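Local coordinates for calcineurin-like phosphoesterase domain-containing protein (Aquifex aeolicus, PDB 1XM7) that is of unknown function but probably acts as a hydrolase of the calcineurin-like metallophosphoesterase type, at residues Asp97-Ile101 with Met130-Ile134; Leu76-Asn80 with Leu111-Pro115; Gly106-Leu110 with Tyr135-Asp141. One frame throughout, in Å; residues are numbered along the deposited sequence.

How the contacts relate
Following the chain from the N terminus, 76-80 ends the strand 73-77, 97-101 opens the edge strand 99-104, 106-110 and 111-115 hold the neighbouring antiparallel strand 107-112 and the turn after it, and 130-141 covers the second half of helix 125-137 and its exit. Contact 2 closes the first loop, from 76-80 to 111-115, and bridges the two sheets. Contact 1 closes the second, from 97-101 to 130-134, laying the helix against the edge strand. Contact 3 closes the third, from 106-110 to 135-141, where helix leads into strand 142-145. Every pair of loops crosses and none nests, so the three contacts together tie the two sheets and the helix to one another.

Contact 1 of 3, residues Asp97-Ile101 with Met130-Ile134; sequences DFYKI and MVREI
Ile134 reaches out from helix 125-137 and sets its CD1 methyl over one face of the Tyr99 ring, a CH-pi contact with CD1 3.7 Å from the ring centroid and 18° off the ring normal. The closest ring atom is Tyr99 CD1, 3.5 Å from Ile134 CD1, so the methyl sits toward the rim and not over the middle. Tyr99 takes the less common chi1 near +75°, with CG between its backbone N and carbonyl carbon, which stands the ring up beside the strand and presents a face to the helix. Isoleucine suits the place because its two branches serve different partners: CD1, at the end of the longer arm, reaches the ring, while CG2 meets Ile101.

The remaining contacts are plain apolar packing. Phe98, with CG anti to the backbone N (chi1 -172°), carries its ring to the helix, where CZ lies 3.7 Å from Met130 CB and 3.9 Å from Val131 CG2, both approaching obliquely. Ile134 CD1 also comes to the edge of the Phe98 ring, 4.2 Å from CE1, and is thus shared by two aromatic residues. Further along the strand, Ile101 CD1 and Ile134 CG2 meet at 4.0 Å as the two isoleucines lie alongside each other, running in opposite senses. Only CB of Met130 contributes here, for its thioether turns away. Val131 continues inward to Leu110 and Ser112 of strand 107-112.

With only aliphatic and aromatic carbons touching, these two segments are joined by dispersion and the hydrophobic effect, with no directional polar bond between them to fix the fit.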
ATOM      1  N   ASP A  97       8.546  -1.232  10.025  1.00 26.59           N
ATOM      2  CA  ASP A  97       8.183  -2.638  10.025  1.00 27.70           C
ATOM      3  C   ASP A  97       6.733  -3.024  10.287  1.00 28.06           C
ATOM      4  O   ASP A  97       6.358  -4.165  10.020  1.00 29.68           O
ATOM      5  CB  ASP A  97       9.114  -3.435  10.946  1.00 28.84           C
ATOM      6  CG  ASP A  97       9.200  -2.862  12.331  1.00 30.01           C
ATOM      7  OD1 ASP A  97       9.733  -1.742  12.472  1.00 32.38           O
ATOM      8  OD2 ASP A  97       8.736  -3.537  13.274  1.00 30.04           O
ATOM      9  N   PHE A  98       5.909  -2.119  10.799  1.00 27.41           N
ATOM     10  CA  PHE A  98       4.518  -2.498  11.005  1.00 27.43           C
ATOM     11  C   PHE A  98       3.479  -1.416  10.769  1.00 28.08           C
ATOM     12  O   PHE A  98       2.430  -1.698  10.202  1.00 29.49           O
ATOM     13  CB  PHE A  98       4.304  -3.102  12.389  1.00 27.87           C
ATOM     14  CG  PHE A  98       2.923  -3.694  12.581  1.00 26.84           C
ATOM     15  CD1 PHE A  98       1.931  -2.992  13.263  1.00 26.12           C
ATOM     16  CD2 PHE A  98       2.613  -4.945  12.057  1.00 25.30           C
ATOM     17  CE1 PHE A  98       0.659  -3.523  13.420  1.00 25.68           C
ATOM     18  CE2 PHE A  98       1.336  -5.485  12.210  1.00 26.30           C
ATOM     19  CZ  PHE A  98       0.360  -4.770  12.895  1.00 26.66           C
ATOM     20  N   TYR A  99       3.746  -0.190  11.205  1.00 26.85           N
ATOM     21  CA  TYR A  99       2.786   0.887  10.982  1.00 26.72           C
ATOM     22  C   TYR A  99       3.484   2.223  11.002  1.00 28.09           C
ATOM     23  O   TYR A  99       4.661   2.316  11.329  1.00 28.19           O
ATOM     24  CB  TYR A  99       1.723   0.910  12.074  1.00 26.37           C
ATOM     25  CG  TYR A  99       2.249   1.469  13.374  1.00 24.33           C
ATOM     26  CD1 TYR A  99       3.080   0.713  14.193  1.00 24.28           C
ATOM     27  CD2 TYR A  99       1.957   2.774  13.762  1.00 23.87           C
ATOM     28  CE1 TYR A  99       3.608   1.240  15.365  1.00 24.59           C
ATOM     29  CE2 TYR A  99       2.482   3.316  14.932  1.00 22.80           C
ATOM     30  CZ  TYR A  99       3.306   2.543  15.726  1.00 23.29           C
ATOM     31  OH  TYR A  99       3.835   3.071  16.876  1.00 22.82           O
ATOM     32  N   LYS A 100       2.737   3.264  10.670  1.00 30.32           N
ATOM     33  CA  LYS A 100       3.268   4.616  10.678  1.00 32.99           C
ATOM     34  C   LYS A 100       2.080   5.527  10.842  1.00 33.75           C
ATOM     35  O   LYS A 100       1.044   5.328  10.210  1.00 33.49           O
ATOM     36  CB  LYS A 100       3.978   4.938   9.362  1.00 34.94           C
ATOM     37  CG  LYS A 100       5.137   5.923   9.490  1.00 37.58           C
ATOM     38  CD  LYS A 100       4.682   7.354   9.651  1.00 40.72           C
ATOM     39  CE  LYS A 100       5.872   8.309   9.573  1.00 41.43           C
ATOM     40  NZ  LYS A 100       6.841   8.047  10.676  1.00 42.73           N
ATOM     41  N   ILE A 101       2.221   6.515  11.708  1.00 34.50           N
ATOM     42  CA  ILE A 101       1.144   7.451  11.918  1.00 35.51           C
ATOM     43  C   ILE A 101       1.526   8.816  11.377  1.00 36.32           C
ATOM     44  O   ILE A 101       2.630   9.313  11.611  1.00 34.05           O
ATOM     45  CB  ILE A 101       0.784   7.550  13.403  1.00 34.44           C
ATOM     46  CG1 ILE A 101       0.173   6.225  13.851  1.00 34.05           C
ATOM     47  CG2 ILE A 101      -0.197   8.681  13.627  1.00 34.10           C
ATOM     48  CD1 ILE A 101      -0.137   6.148  15.314  1.00 32.96           C
ATOM     49  N   MET A 130      -3.682  -5.814  16.192  1.00 28.47           N
ATOM     50  CA  MET A 130      -2.705  -4.809  16.577  1.00 28.61           C
ATOM     51  C   MET A 130      -3.058  -3.479  15.922  1.00 29.37           C
ATOM     52  O   MET A 130      -2.988  -2.424  16.551  1.00 29.60           O
ATOM     53  CB  MET A 130      -1.307  -5.265  16.163  1.00 29.01           C
ATOM     54  CG  MET A 130      -0.826  -6.528  16.891  1.00 30.77           C
ATOM     55  SD  MET A 130      -0.706  -6.294  18.679  1.00 30.83           S
ATOM     56  CE  MET A 130       0.902  -6.718  18.888  1.00 34.34           C
ATOM     57  N   VAL A 131      -3.453  -3.541  14.655  1.00 29.21           N
ATOM     58  CA  VAL A 131      -3.831  -2.350  13.901  1.00 29.16           C
ATOM     59  C   VAL A 131      -4.992  -1.633  14.589  1.00 30.05           C
ATOM     60  O   VAL A 131      -4.970  -0.413  14.766  1.00 31.07           O
ATOM     61  CB  VAL A 131      -4.248  -2.729  12.451  1.00 28.64           C
ATOM     62  CG1 VAL A 131      -4.793  -1.506  11.727  1.00 26.74           C
ATOM     63  CG2 VAL A 131      -3.048  -3.300  11.694  1.00 29.01           C
ATOM     64  N   ARG A 132      -6.011  -2.403  14.956  1.00 30.53           N
ATOM     65  CA  ARG A 132      -7.171  -1.861  15.643  1.00 32.53           C
ATOM     66  C   ARG A 132      -6.688  -1.235  16.947  1.00 33.31           C
ATOM     67  O   ARG A 132      -6.997  -0.085  17.256  1.00 34.42           O
ATOM     68  CB  ARG A 132      -8.171  -2.970  15.960  1.00 30.46           C
ATOM     69  CG  ARG A 132      -8.658  -3.731  14.753  1.00 31.08           C
ATOM     70  CD  ARG A 132      -9.948  -4.477  15.078  1.00 30.47           C
ATOM     71  NE  ARG A 132      -9.753  -5.563  16.034  1.00 33.12           N
ATOM     72  CZ  ARG A 132      -9.423  -6.807  15.701  1.00 32.19           C
ATOM     73  NH1 ARG A 132      -9.253  -7.129  14.430  1.00 33.43           N
ATOM     74  NH2 ARG A 132      -9.263  -7.735  16.635  1.00 30.34           N
ATOM     75  N   GLU A 133      -5.908  -1.998  17.702  1.00 33.41           N
ATOM     76  CA  GLU A 133      -5.396  -1.515  18.971  1.00 34.37           C
ATOM     77  C   GLU A 133      -4.720  -0.164  18.826  1.00 32.92           C
ATOM     78  O   GLU A 133      -5.059   0.782  19.542  1.00 33.80           O
ATOM     79  CB  GLU A 133      -4.435  -2.541  19.572  1.00 36.35           C
ATOM     80  CG  GLU A 133      -4.756  -2.873  21.026  1.00 43.01           C
ATOM     81  CD  GLU A 133      -6.262  -2.906  21.309  1.00 46.82           C
ATOM     82  OE1 GLU A 133      -6.980  -3.765  20.730  1.00 46.86           O
ATOM     83  OE2 GLU A 133      -6.724  -2.058  22.110  1.00 47.84           O
ATOM     84  N   ILE A 134      -3.779  -0.062  17.893  1.00 32.26           N
ATOM     85  CA  ILE A 134      -3.073   1.202  17.660  1.00 30.61           C
ATOM     86  C   ILE A 134      -4.077   2.294  17.306  1.00 31.22           C
ATOM     87  O   ILE A 134      -4.056   3.390  17.873  1.00 30.85           O
ATOM     88  CB  ILE A 134      -2.074   1.084  16.492  1.00 28.76           C
ATOM     89  CG1 ILE A 134      -0.867   0.244  16.908  1.00 27.25           C
ATOM     90  CG2 ILE A 134      -1.658   2.471  16.023  1.00 26.24           C
ATOM     91  CD1 ILE A 134       0.043  -0.107  15.742  1.00 26.79           C
TER

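Contact 2 of 3, residues Leu76-Asn80 with Leu111-Pro115; sequences LVMGN and LSHYP
Val77, His113 and Tyr114 carry most of this junction between the two sheets of the calcineurin-like phosphoesterase fold, where strands 73-77 and 107-112 run out side by side into loops. Gly79 and Asn80 open the Gly-Asn-His-Asp signature of the family, whose asparagine in relatives is a metal ligand; the contact therefore probably borders the catalytic site.

Val77 points toward strand 107-112, its CG1 resting 3.9 Å from Leu111 O and 4.0 Å from Ser112 CA. A compact beta-branched residue fits well here, since its short branches pack closely on the backbone, with CG2 near Leu111 CB.

His113 carries its ring, CG anti to the backbone N (chi1 169°), up to the glycine. Gly79 CA lies over one face, 3.7 Å from the ring centroid, in a CH-pi contact; glycine, with no side chain, lets the backbone lie directly on the imidazole. ND1 is hydrogen-bonded to Leu50 O, which fixes the ring's rotation, and the ring of His147 meets it nearly perpendicularly.

Tyr114 packs the face of its ring over CD2 of the adjacent His113, while its hydroxyl, bonded to Arg127, comes 3.5 Å from Asn80 CB.

Two waters complete the joint: one accepts from Asn80 N and, weakly, from His113 NE2, and the other donates to Met78 O at 2.8 Å and accepts from His113 N at 3.0 Å.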
ATOM      1  N   LEU A  76       8.237   2.837   3.061  1.00 28.53           N
ATOM      2  CA  LEU A  76       7.516   1.564   3.055  1.00 27.15           C
ATOM      3  C   LEU A  76       7.031   1.125   4.433  1.00 26.83           C
ATOM      4  O   LEU A  76       7.693   1.370   5.450  1.00 27.21           O
ATOM      5  CB  LEU A  76       8.408   0.446   2.477  1.00 26.05           C
ATOM      6  CG  LEU A  76       8.015  -1.019   2.776  1.00 26.88           C
ATOM      7  CD1 LEU A  76       6.787  -1.407   1.966  1.00 28.33           C
ATOM      8  CD2 LEU A  76       9.164  -1.965   2.439  1.00 23.47           C
ATOM      9  N   VAL A  77       5.859   0.489   4.447  1.00 25.01           N
ATOM     10  CA  VAL A  77       5.282  -0.079   5.656  1.00 23.33           C
ATOM     11  C   VAL A  77       5.195  -1.542   5.247  1.00 22.85           C
ATOM     12  O   VAL A  77       4.388  -1.921   4.390  1.00 21.87           O
ATOM     13  CB  VAL A  77       3.871   0.463   5.965  1.00 25.26           C
ATOM     14  CG1 VAL A  77       3.389  -0.093   7.306  1.00 24.20           C
ATOM     15  CG2 VAL A  77       3.893   1.987   6.006  1.00 25.21           C
ATOM     16  N   MET A  78       6.058  -2.348   5.849  1.00 21.83           N
ATOM     17  CA  MET A  78       6.174  -3.766   5.557  1.00 20.47           C
ATOM     18  C   MET A  78       4.956  -4.664   5.645  1.00 21.93           C
ATOM     19  O   MET A  78       4.199  -4.635   6.610  1.00 22.06           O
ATOM     20  CB  MET A  78       7.293  -4.346   6.415  1.00 17.52           C
ATOM     21  CG  MET A  78       8.628  -3.668   6.153  1.00 16.63           C
ATOM     22  SD  MET A  78       9.951  -4.273   7.140  1.00 13.74           S
ATOM     23  CE  MET A  78      10.358  -5.678   6.248  1.00 17.68           C
ATOM     24  N   GLY A  79       4.798  -5.471   4.600  1.00 23.25           N
ATOM     25  CA  GLY A  79       3.721  -6.441   4.512  1.00 25.98           C
ATOM     26  C   GLY A  79       4.286  -7.823   4.836  1.00 27.13           C
ATOM     27  O   GLY A  79       5.483  -7.963   5.098  1.00 26.94           O
ATOM     28  N   ASN A  80       3.457  -8.858   4.812  1.00 27.07           N
ATOM     29  CA  ASN A  80       3.967 -10.169   5.157  1.00 29.96           C
ATOM     30  C   ASN A  80       5.029 -10.725   4.219  1.00 31.80           C
ATOM     31  O   ASN A  80       5.890 -11.500   4.648  1.00 34.08           O
ATOM     32  CB  ASN A  80       2.833 -11.182   5.280  1.00 30.18           C
ATOM     33  CG  ASN A  80       3.332 -12.555   5.711  1.00 31.67           C
ATOM     34  OD1 ASN A  80       3.121 -13.550   5.012  1.00 34.03           O
ATOM     35  ND2 ASN A  80       4.007 -12.615   6.862  1.00 29.82           N
ATOM     36  N   LEU A 111      -1.227   4.223   9.046  1.00 28.84           N
ATOM     37  CA  LEU A 111      -0.777   3.555   7.841  1.00 26.64           C
ATOM     38  C   LEU A 111      -0.278   2.184   8.256  1.00 26.72           C
ATOM     39  O   LEU A 111       0.647   2.057   9.069  1.00 26.73           O
ATOM     40  CB  LEU A 111       0.375   4.320   7.208  1.00 26.82           C
ATOM     41  CG  LEU A 111       0.176   5.806   6.929  1.00 28.70           C
ATOM     42  CD1 LEU A 111       1.468   6.355   6.372  1.00 27.61           C
ATOM     43  CD2 LEU A 111      -0.972   6.025   5.955  1.00 25.24           C
ATOM     44  N   SER A 112      -0.898   1.157   7.703  1.00 26.08           N
ATOM     45  CA  SER A 112      -0.502  -0.201   8.004  1.00 25.71           C
ATOM     46  C   SER A 112      -0.789  -1.062   6.778  1.00 26.88           C
ATOM     47  O   SER A 112      -1.550  -0.658   5.900  1.00 29.22           O
ATOM     48  CB  SER A 112      -1.290  -0.712   9.195  1.00 24.80           C
ATOM     49  OG  SER A 112      -0.789  -1.963   9.610  1.00 26.44           O
ATOM     50  N   HIS A 113      -0.167  -2.231   6.695  1.00 25.66           N
ATOM     51  CA  HIS A 113      -0.415  -3.111   5.567  1.00 24.12           C
ATOM     52  C   HIS A 113      -1.690  -3.895   5.823  1.00 24.01           C
ATOM     53  O   HIS A 113      -2.453  -4.176   4.911  1.00 23.82           O
ATOM     54  CB  HIS A 113       0.734  -4.096   5.395  1.00 23.63           C
ATOM     55  CG  HIS A 113       0.443  -5.192   4.418  1.00 23.04           C
ATOM     56  ND1 HIS A 113       0.403  -4.985   3.055  1.00 22.17           N
ATOM     57  CD2 HIS A 113       0.140  -6.497   4.608  1.00 22.29           C
ATOM     58  CE1 HIS A 113       0.086  -6.116   2.448  1.00 22.42           C
ATOM     59  NE2 HIS A 113      -0.079  -7.049   3.368  1.00 21.46           N
ATOM     60  N   TYR A 114      -1.908  -4.237   7.086  1.00 25.43           N
ATOM     61  CA  TYR A 114      -3.059  -5.032   7.480  1.00 26.44           C
ATOM     62  C   TYR A 114      -4.279  -4.201   7.763  1.00 26.95           C
ATOM     63  O   TYR A 114      -4.173  -3.072   8.227  1.00 26.26           O
ATOM     64  CB  TYR A 114      -2.714  -5.881   8.711  1.00 27.43           C
ATOM     65  CG  TYR A 114      -1.455  -6.701   8.524  1.00 27.63           C
ATOM     66  CD1 TYR A 114      -0.194  -6.106   8.630  1.00 27.99           C
ATOM     67  CD2 TYR A 114      -1.522  -8.049   8.163  1.00 27.12           C
ATOM     68  CE1 TYR A 114       0.966  -6.828   8.376  1.00 29.55           C
ATOM     69  CE2 TYR A 114      -0.363  -8.783   7.903  1.00 28.96           C
ATOM     70  CZ  TYR A 114       0.878  -8.164   8.012  1.00 29.86           C
ATOM     71  OH  TYR A 114       2.034  -8.874   7.757  1.00 30.65           O
ATOM     72  N   PRO A 115      -5.466  -4.753   7.473  1.00 28.82           N
ATOM     73  CA  PRO A 115      -6.750  -4.076   7.692  1.00 29.79           C
ATOM     74  C   PRO A 115      -7.244  -4.330   9.113  1.00 30.66           C
ATOM     75  O   PRO A 115      -6.645  -5.115   9.856  1.00 31.15           O
ATOM     76  CB  PRO A 115      -7.652  -4.741   6.660  1.00 28.72           C
ATOM     77  CG  PRO A 115      -7.188  -6.172   6.734  1.00 26.41           C
ATOM     78  CD  PRO A 115      -5.670  -6.027   6.748  1.00 27.89           C
TER
HETATM   79  O   HOH W   1       2.216  -3.361   8.069  1.00 26.50           O
HETATM   80  O   HOH W   2       1.416  -9.500   3.131  1.00 24.83           O

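Contact 3 of 3, residues Gly106-Leu110 with Tyr135-Asp141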
ATOM      1  N   GLY A 106      -5.149  18.354  10.009  1.00 52.28           N
ATOM      2  CA  GLY A 106      -5.876  18.073  11.230  1.00 53.56           C
ATOM      3  C   GLY A 106      -6.007  16.606  11.594  1.00 54.67           C
ATOM      4  O   GLY A 106      -5.433  16.158  12.597  1.00 56.09           O
ATOM      5  N   LYS A 107      -6.756  15.856  10.787  1.00 53.85           N
ATOM      6  CA  LYS A 107      -6.985  14.440  11.050  1.00 53.22           C
ATOM      7  C   LYS A 107      -5.725  13.579  11.145  1.00 51.13           C
ATOM      8  O   LYS A 107      -4.695  13.872  10.532  1.00 51.52           O
ATOM      9  CB  LYS A 107      -7.981  13.889  10.028  1.00 55.04           C
ATOM     10  CG  LYS A 107      -9.343  14.571  10.184  1.00 59.80           C
ATOM     11  CD  LYS A 107     -10.471  13.883   9.431  1.00 64.13           C
ATOM     12  CE  LYS A 107     -11.816  14.529   9.788  1.00 65.83           C
ATOM     13  NZ  LYS A 107     -12.963  13.886   9.079  1.00 66.61           N
ATOM     14  N   ARG A 108      -5.826  12.526  11.951  1.00 47.72           N
ATOM     15  CA  ARG A 108      -4.727  11.605  12.217  1.00 44.31           C
ATOM     16  C   ARG A 108      -4.891  10.316  11.418  1.00 41.15           C
ATOM     17  O   ARG A 108      -5.941   9.676  11.476  1.00 40.03           O
ATOM     18  CB  ARG A 108      -4.702  11.314  13.713  1.00 46.14           C
ATOM     19  CG  ARG A 108      -3.384  10.846  14.241  1.00 47.74           C
ATOM     20  CD  ARG A 108      -3.349  10.954  15.755  1.00 49.65           C
ATOM     21  NE  ARG A 108      -2.098  10.409  16.268  1.00 53.36           N
ATOM     22  CZ  ARG A 108      -1.667  10.539  17.518  1.00 55.51           C
ATOM     23  NH1 ARG A 108      -2.387  11.209  18.411  1.00 58.92           N
ATOM     24  NH2 ARG A 108      -0.514   9.984  17.879  1.00 55.74           N
ATOM     25  N   ILE A 109      -3.840   9.933  10.691  1.00 38.38           N
ATOM     26  CA  ILE A 109      -3.882   8.746   9.840  1.00 36.62           C
ATOM     27  C   ILE A 109      -2.938   7.587  10.184  1.00 35.84           C
ATOM     28  O   ILE A 109      -1.719   7.759  10.297  1.00 35.57           O
ATOM     29  CB  ILE A 109      -3.618   9.123   8.361  1.00 36.97           C
ATOM     30  CG1 ILE A 109      -4.506  10.300   7.948  1.00 36.28           C
ATOM     31  CG2 ILE A 109      -3.900   7.919   7.462  1.00 35.95           C
ATOM     32  CD1 ILE A 109      -4.192  10.859   6.569  1.00 34.84           C
ATOM     33  N   LEU A 110      -3.528   6.400  10.320  1.00 33.90           N
ATOM     34  CA  LEU A 110      -2.785   5.183  10.606  1.00 30.47           C
ATOM     35  C   LEU A 110      -2.502   4.511   9.272  1.00 29.67           C
ATOM     36  O   LEU A 110      -3.414   4.266   8.472  1.00 27.42           O
ATOM     37  CB  LEU A 110      -3.605   4.215  11.465  1.00 29.47           C
ATOM     38  CG  LEU A 110      -2.901   3.210  12.391  1.00 28.29           C
ATOM     39  CD1 LEU A 110      -3.713   1.937  12.436  1.00 27.41           C
ATOM     40  CD2 LEU A 110      -1.501   2.904  11.933  1.00 28.63           C
ATOM     41  N   TYR A 135      -4.947   1.978  16.353  1.00 31.93           N
ATOM     42  CA  TYR A 135      -5.963   2.909  15.903  1.00 32.96           C
ATOM     43  C   TYR A 135      -6.658   3.526  17.100  1.00 33.04           C
ATOM     44  O   TYR A 135      -6.712   4.749  17.232  1.00 33.63           O
ATOM     45  CB  TYR A 135      -6.993   2.183  15.047  1.00 33.85           C
ATOM     46  CG  TYR A 135      -7.972   3.101  14.345  1.00 35.38           C
ATOM     47  CD1 TYR A 135      -7.665   3.671  13.109  1.00 35.12           C
ATOM     48  CD2 TYR A 135      -9.226   3.360  14.891  1.00 35.78           C
ATOM     49  CE1 TYR A 135      -8.586   4.464  12.433  1.00 36.75           C
ATOM     50  CE2 TYR A 135     -10.152   4.151  14.223  1.00 37.21           C
ATOM     51  CZ  TYR A 135      -9.831   4.696  12.994  1.00 37.38           C
ATOM     52  OH  TYR A 135     -10.769   5.446  12.318  1.00 38.91           O
ATOM     53  N   PHE A 136      -7.181   2.673  17.978  1.00 32.68           N
ATOM     54  CA  PHE A 136      -7.896   3.136  19.166  1.00 32.42           C
ATOM     55  C   PHE A 136      -7.013   3.911  20.137  1.00 32.75           C
ATOM     56  O   PHE A 136      -7.359   5.013  20.564  1.00 31.85           O
ATOM     57  CB  PHE A 136      -8.517   1.955  19.914  1.00 30.46           C
ATOM     58  CG  PHE A 136      -9.529   1.186  19.119  1.00 29.22           C
ATOM     59  CD1 PHE A 136     -10.455   1.846  18.313  1.00 29.21           C
ATOM     60  CD2 PHE A 136      -9.591  -0.209  19.214  1.00 30.57           C
ATOM     61  CE1 PHE A 136     -11.433   1.127  17.612  1.00 31.04           C
ATOM     62  CE2 PHE A 136     -10.562  -0.939  18.518  1.00 30.76           C
ATOM     63  CZ  PHE A 136     -11.484  -0.270  17.716  1.00 30.91           C
ATOM     64  N   LYS A 137      -5.880   3.312  20.486  1.00 34.79           N
ATOM     65  CA  LYS A 137      -4.935   3.909  21.422  1.00 37.14           C
ATOM     66  C   LYS A 137      -4.504   5.311  21.010  1.00 38.16           C
ATOM     67  O   LYS A 137      -4.424   6.206  21.847  1.00 38.67           O
ATOM     68  CB  LYS A 137      -3.698   3.010  21.557  1.00 38.53           C
ATOM     69  CG  LYS A 137      -2.563   3.573  22.421  1.00 40.75           C
ATOM     70  CD  LYS A 137      -1.253   2.821  22.134  1.00 45.21           C
ATOM     71  CE  LYS A 137      -0.047   3.358  22.926  1.00 46.12           C
ATOM     72  NZ  LYS A 137      -0.031   2.930  24.367  1.00 48.54           N
ATOM     73  N   GLU A 138      -4.225   5.501  19.723  1.00 38.63           N
ATOM     74  CA  GLU A 138      -3.781   6.805  19.237  1.00 39.37           C
ATOM     75  C   GLU A 138      -4.919   7.704  18.767  1.00 39.42           C
ATOM     76  O   GLU A 138      -4.681   8.783  18.240  1.00 40.29           O
ATOM     77  CB  GLU A 138      -2.772   6.623  18.102  1.00 39.49           C
ATOM     78  CG  GLU A 138      -1.550   5.807  18.480  1.00 42.70           C
ATOM     79  CD  GLU A 138      -0.808   6.367  19.691  1.00 45.82           C
ATOM     80  OE1 GLU A 138      -0.376   7.545  19.652  1.00 46.79           O
ATOM     81  OE2 GLU A 138      -0.654   5.622  20.684  1.00 47.22           O
ATOM     82  N   ASN A 139      -6.154   7.256  18.951  1.00 40.35           N
ATOM     83  CA  ASN A 139      -7.322   8.035  18.553  1.00 40.68           C
ATOM     84  C   ASN A 139      -7.242   8.474  17.107  1.00 39.34           C
ATOM     85  O   ASN A 139      -7.426   9.647  16.790  1.00 40.14           O
ATOM     86  CB  ASN A 139      -7.466   9.253  19.465  1.00 42.68           C
ATOM     87  CG  ASN A 139      -7.764   8.858  20.900  1.00 47.23           C
ATOM     88  OD1 ASN A 139      -8.880   8.431  21.212  1.00 49.65           O
ATOM     89  ND2 ASN A 139      -6.760   8.972  21.777  1.00 47.88           N
ATOM     90  N   CYS A 140      -6.980   7.515  16.229  1.00 38.30           N
ATOM     91  CA  CYS A 140      -6.862   7.786  14.803  1.00 37.14           C
ATOM     92  C   CYS A 140      -8.194   8.027  14.104  1.00 37.30           C
ATOM     93  O   CYS A 140      -9.235   7.470  14.478  1.00 36.66           O
ATOM     94  CB  CYS A 140      -6.112   6.644  14.117  1.00 35.62           C
ATOM     95  SG  CYS A 140      -4.384   6.531  14.629  1.00 34.60           S
ATOM     96  N   ASP A 141      -8.144   8.868  13.078  1.00 37.29           N
ATOM     97  CA  ASP A 141      -9.328   9.208  12.316  1.00 38.34           C
ATOM     98  C   ASP A 141      -9.509   8.318  11.091  1.00 37.79           C
ATOM     99  O   ASP A 141     -10.635   8.020  10.679  1.00 39.17           O
ATOM    100  CB  ASP A 141      -9.251  10.678  11.901  1.00 40.98           C
ATOM    101  CG  ASP A 141      -9.310  11.614  13.094  1.00 42.81           C
ATOM    102  OD1 ASP A 141     -10.399  11.728  13.702  1.00 44.30           O
ATOM    103  OD2 ASP A 141      -8.268  12.219  13.436  1.00 44.04           O
TER
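Arg108 reaches Glu138 by a chi1 of -157°, which swings CG away from its own backbone N, followed by a chain extended through to NE; Glu138, bent at its second torsion, folds its carboxylate back to meet it. The result is a salt bridge from NH2 to OE1 of 3.0 Å. Guanidinium and carboxylate planes stand 77° apart, so the pair meets through a single nitrogen and oxygen instead of the flat two-pronged arrangement. Glu138 also lays its carbonyl O over one face of the guanidinium, an approach too far from the N-H directions to count as a bond with NH1. The NE of Arg108 is buried with no partner.

The backbone of the same arginine is gripped twice by Asp141. Arg108 N donates to Asp141 OD2 at 2.9 Å and a nearly straight 171°, received on the anti lone pair of OD2, while Asp141 N donates to Arg108 O at 2.8 Å. Aspartate suits this spot, since a short carboxylate can turn back from its own backbone to accept from the Arg108 amide.

Deeper in, Leu110 packs CB against Cys140 SG at 4.0 Å and sends CD1 to Tyr135 CB at 4.2 Å, so that the strand packs on the last turn of the helix and the loop after it. There Asn139, with its positive phi, closes the helix in a Schellman motif: Asn139 N returns to Phe136 O and Cys140 N to Tyr135 O. This turn steers the chain into strand 142-145, whose Leu142 bonds to Arg108 and Leu110, as expected of a beta-alpha-beta crossover joining two parallel strands.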